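Local structure of hemerythrin HHE cation binding domain protein (Mycobacterium kansasii, 6TYJ) at residues F55-Y63 with A76-I84. The protein binds iron or zinc ions within a hemerythrin-like helical bundle, but its physiological role is not established. Sequence-based numbering, arbitrary orientation. Where two conformers were deposited one is given.
Sequences FRIEDDLYY and AHAEHRQVI. With ZN (zinc ion), chain D; ZN (zinc ion), chain B.
Phe55 lies flat on the imidazole of His80, the two rings stacked face to face with centroids 3.7 Å apart and planes only 9° off parallel. His80 turns CG away from its own carbonyl carbon (chi1 -79°), which holds its ring against Phe55; the two side chains reach across from facing helices and overlap in antiparallel fashion. At its far edge the Phe55 ring meets Val83, CZ to CB 3.8 Å, with Ile84 beside it, and this end of the interface is packed tightly by apolar groups. His80 is the knob of the contact, set among Phe55, Glu58, Asp59 and Tyr63, and both of its nitrogens bind metal. ND1 coordinates one zinc together with Asp59 OD2 (2.0 Å from the metal) and two waters. NE2 takes another zinc in company with Glu58 OE1 and His114; the Glu58 carboxylate is nearly coplanar with the imidazole, and its OE2 reaches a third zinc that His20, His54, His114 and Glu118 complete. This is the core of the hemerythrin-type helical bundle: segments 55-63 and 76-84, on helices 38-65 and 70-91, run antiparallel at 170°, and their axes approach to 11.5 Å, a spacing bridged by rings and metal. Helix 38-65 widens to a pi-type turn at 58-62, which starts at the ligand Glu58 and takes in Asp59. Tyr63 carries the packing onward, one ring face over Ala76 CB, 3.5 Å from its CZ, the opposite face over Glu58 CB, and its edge toward the face of His77. A water held in this packed part bonds Tyr63 OH at 2.7 Å and donates to Ala76 O. Around partly exposed His77 and Asp59, beside the zinc-bound waters, the contact is wetter and looser. The His77 ring edge faces the Asp59 carboxylate, while a water that donates to Asp59 O also lies 3.2 Å from His77 NE2.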
loop_
_atom_site.group_PDB
_atom_site.type_symbol
_atom_site.label_atom_id
_atom_site.label_comp_id
_atom_site.label_asym_id
_atom_site.label_seq_id
_atom_site.Cartn_x
_atom_site.Cartn_y
_atom_site.Cartn_z
ATOM N N PHE A 55 -1.345 3.657 0.905
ATOM C CA PHE A 55 -0.476 4.817 0.742
ATOM C C PHE A 55 -1.163 6.080 1.228
ATOM O O PHE A 55 -0.493 6.968 1.762
ATOM C CB PHE A 55 -0.019 4.969 -0.711
ATOM C CG PHE A 55 1.091 4.024 -1.088
ATOM C CD1 PHE A 55 1.503 3.033 -0.210
ATOM C CD2 PHE A 55 1.738 4.159 -2.306
ATOM C CE1 PHE A 55 2.537 2.151 -0.550
ATOM C CE2 PHE A 55 2.759 3.295 -2.651
ATOM C CZ PHE A 55 3.163 2.291 -1.767
ATOM N N ARG A 56 -2.489 6.173 1.069
ATOM C CA ARG A 56 -3.192 7.377 1.527
ATOM C C ARG A 56 -3.199 7.473 3.043
ATOM O O ARG A 56 -2.988 8.571 3.592
ATOM C CB ARG A 56 -4.618 7.389 0.991
ATOM C CG ARG A 56 -4.721 7.745 -0.475
ATOM C CD ARG A 56 -6.168 7.926 -0.882
ATOM N NE ARG A 56 -6.288 7.928 -2.330
ATOM C CZ ARG A 56 -6.330 9.027 -3.067
ATOM N NH1 ARG A 56 -6.272 10.215 -2.486
ATOM N NH2 ARG A 56 -6.447 8.937 -4.383
ATOM N N ILE A 57 -3.488 6.367 3.748
ATOM C CA ILE A 57 -3.458 6.510 5.198
ATOM C C ILE A 57 -2.043 6.781 5.682
ATOM O O ILE A 57 -1.877 7.550 6.653
ATOM C CB ILE A 57 -4.102 5.328 5.955
ATOM C CG1 ILE A 57 -3.294 4.041 5.843
ATOM C CG2 ILE A 57 -5.553 5.118 5.510
ATOM C CD1 ILE A 57 -3.847 2.966 6.763
ATOM N N GLU A 58 -1.013 6.247 5.013
ATOM C CA GLU A 58 0.358 6.576 5.388
ATOM C C GLU A 58 0.626 8.064 5.136
ATOM O O GLU A 58 1.101 8.781 6.035
ATOM C CB GLU A 58 1.345 5.628 4.655
ATOM C CG GLU A 58 1.393 4.254 5.296
ATOM C CD GLU A 58 2.278 3.309 4.560
ATOM O OE1 GLU A 58 2.627 3.583 3.420
ATOM O OE2 GLU A 58 2.593 2.275 5.168
ATOM N N ASP A 59 0.267 8.571 3.940
ATOM C CA ASP A 59 0.600 9.947 3.606
ATOM C C ASP A 59 -0.259 10.952 4.368
ATOM O O ASP A 59 0.211 12.049 4.664
ATOM C CB ASP A 59 0.420 10.192 2.108
ATOM C CG ASP A 59 1.516 9.566 1.273
ATOM O OD1 ASP A 59 2.621 9.321 1.821
ATOM O OD2 ASP A 59 1.267 9.353 0.075
ATOM N N ASP A 60 -1.507 10.592 4.687
ATOM C CA ASP A 60 -2.457 11.567 5.235
ATOM C C ASP A 60 -2.505 11.572 6.752
ATOM O O ASP A 60 -2.883 12.604 7.347
ATOM C CB ASP A 60 -3.863 11.269 4.709
ATOM C CG ASP A 60 -3.971 11.387 3.191
ATOM O OD1 ASP A 60 -3.035 11.907 2.533
ATOM O OD2 ASP A 60 -5.028 11.004 2.657
ATOM N N LEU A 61 -2.167 10.456 7.397
ATOM C CA LEU A 61 -2.282 10.342 8.847
ATOM C C LEU A 61 -0.977 9.901 9.498
ATOM O O LEU A 61 -0.502 10.552 10.433
ATOM C CB LEU A 61 -3.413 9.382 9.217
ATOM C CG LEU A 61 -4.808 9.965 8.961
ATOM C CD1 LEU A 61 -5.929 8.957 9.071
ATOM C CD2 LEU A 61 -5.039 11.093 9.948
ATOM N N TYR A 62 -0.384 8.794 9.038
ATOM C CA TYR A 62 0.711 8.222 9.818
ATOM C C TYR A 62 2.007 9.015 9.660
ATOM O O TYR A 62 2.645 9.396 10.650
ATOM C CB TYR A 62 0.929 6.767 9.394
ATOM C CG TYR A 62 1.972 6.064 10.251
ATOM C CD1 TYR A 62 1.727 5.819 11.594
ATOM C CD2 TYR A 62 3.203 5.674 9.721
ATOM C CE1 TYR A 62 2.671 5.169 12.380
ATOM C CE2 TYR A 62 4.172 5.036 10.518
ATOM C CZ TYR A 62 3.891 4.791 11.838
ATOM O OH TYR A 62 4.804 4.155 12.654
ATOM N N TYR A 63 2.446 9.232 8.420
ATOM C CA TYR A 63 3.692 9.954 8.236
ATOM C C TYR A 63 3.624 11.389 8.779
ATOM O O TYR A 63 4.646 11.841 9.319
ATOM C CB TYR A 63 4.099 9.921 6.751
ATOM C CG TYR A 63 4.562 8.581 6.241
ATOM C CD1 TYR A 63 5.034 7.633 7.123
ATOM C CD2 TYR A 63 4.520 8.268 4.880
ATOM C CE1 TYR A 63 5.484 6.380 6.671
ATOM C CE2 TYR A 63 4.966 7.026 4.429
ATOM C CZ TYR A 63 5.432 6.092 5.343
ATOM O OH TYR A 63 5.896 4.838 4.953
ATOM N N ALA A 76 10.638 7.612 3.035
ATOM C CA ALA A 76 9.347 6.941 2.985
ATOM C C ALA A 76 8.547 7.367 1.767
ATOM O O ALA A 76 7.978 6.530 1.050
ATOM C CB ALA A 76 8.555 7.263 4.251
ATOM N N HIS A 77 8.486 8.677 1.528
ATOM C CA HIS A 77 7.741 9.190 0.389
ATOM C C HIS A 77 8.405 8.825 -0.931
ATOM O O HIS A 77 7.715 8.526 -1.914
ATOM C CB HIS A 77 7.614 10.689 0.510
ATOM C CG HIS A 77 6.575 11.106 1.500
ATOM N ND1 HIS A 77 6.851 11.927 2.572
ATOM C CD2 HIS A 77 5.254 10.822 1.573
ATOM C CE1 HIS A 77 5.742 12.134 3.264
ATOM N NE2 HIS A 77 4.755 11.489 2.671
ATOM N N ALA A 78 9.739 8.877 -0.985
ATOM C CA ALA A 78 10.422 8.400 -2.187
ATOM C C ALA A 78 10.174 6.912 -2.426
ATOM O O ALA A 78 10.065 6.486 -3.579
ATOM C CB ALA A 78 11.923 8.697 -2.087
ATOM N N GLU A 79 10.068 6.097 -1.366
ATOM C CA GLU A 79 9.731 4.678 -1.550
ATOM C C GLU A 79 8.323 4.502 -2.119
ATOM O O GLU A 79 8.060 3.559 -2.871
ATOM C CB GLU A 79 9.856 3.923 -0.222
ATOM C CG GLU A 79 11.279 3.655 0.260
ATOM C CD GLU A 79 11.918 2.465 -0.427
ATOM O OE1 GLU A 79 13.161 2.308 -0.325
ATOM O OE2 GLU A 79 11.175 1.692 -1.073
ATOM N N HIS A 80 7.379 5.367 -1.736
ATOM C CA HIS A 80 6.081 5.313 -2.401
ATOM C C HIS A 80 6.234 5.549 -3.895
ATOM O O HIS A 80 5.619 4.846 -4.706
ATOM C CB HIS A 80 5.144 6.355 -1.821
ATOM C CG HIS A 80 4.519 5.960 -0.525
ATOM N ND1 HIS A 80 3.566 6.745 0.087
ATOM C CD2 HIS A 80 4.718 4.903 0.295
ATOM C CE1 HIS A 80 3.186 6.174 1.216
ATOM N NE2 HIS A 80 3.870 5.059 1.369
ATOM N N ARG A 81 7.050 6.533 -4.278
ATOM C CA ARG A 81 7.298 6.776 -5.702
ATOM C C ARG A 81 7.860 5.542 -6.379
ATOM O O ARG A 81 7.552 5.277 -7.538
ATOM C CB ARG A 81 8.276 7.929 -5.902
ATOM C CG ARG A 81 7.762 9.238 -5.401
ATOM C CD ARG A 81 8.532 10.416 -6.000
ATOM N NE ARG A 81 8.128 11.643 -5.334
ATOM C CZ ARG A 81 7.064 12.354 -5.687
ATOM N NH1 ARG A 81 6.754 13.459 -5.025
ATOM N NH2 ARG A 81 6.313 11.954 -6.711
ATOM N N GLN A 82 8.749 4.827 -5.690
ATOM C CA GLN A 82 9.321 3.606 -6.238
ATOM C C GLN A 82 8.221 2.616 -6.590
ATOM O O GLN A 82 8.226 1.990 -7.662
ATOM C CB GLN A 82 10.276 2.971 -5.226
ATOM C CG GLN A 82 11.630 3.692 -5.051
ATOM C CD GLN A 82 12.478 3.578 -6.309
ATOM O OE1 GLN A 82 12.136 4.137 -7.359
ATOM N NE2 GLN A 82 13.577 2.799 -6.234
ATOM N N VAL A 83 7.288 2.425 -5.668
ATOM C CA VAL A 83 6.208 1.476 -5.909
ATOM C C VAL A 83 5.316 1.953 -7.052
ATOM O O VAL A 83 4.955 1.168 -7.942
ATOM C CB VAL A 83 5.424 1.247 -4.606
ATOM C CG1 VAL A 83 4.213 0.376 -4.870
ATOM C CG2 VAL A 83 6.318 0.588 -3.588
ATOM N N ILE A 84 4.935 3.242 -7.047
ATOM C CA ILE A 84 4.037 3.752 -8.087
ATOM C C ILE A 84 4.705 3.698 -9.461
ATOM O O ILE A 84 4.074 3.325 -10.459
ATOM C CB ILE A 84 3.561 5.178 -7.724
ATOM C CG1 ILE A 84 2.681 5.160 -6.469
ATOM C CG2 ILE A 84 2.788 5.779 -8.872
ATOM C CD1 ILE A 84 2.417 6.555 -5.904
HETATM ZN ZN ZN D . 2.859 8.614 -0.795
HETATM ZN ZN ZN B . 3.118 0.548 4.487
HETATM O O HOH W 1 2.466 13.066 4.179
HETATM O O HOH W 2 4.233 9.906 -1.100
HETATM O O HOH W 3 6.875 4.207 2.511
HETATM O O HOH W 4 2.084 8.139 -2.574
#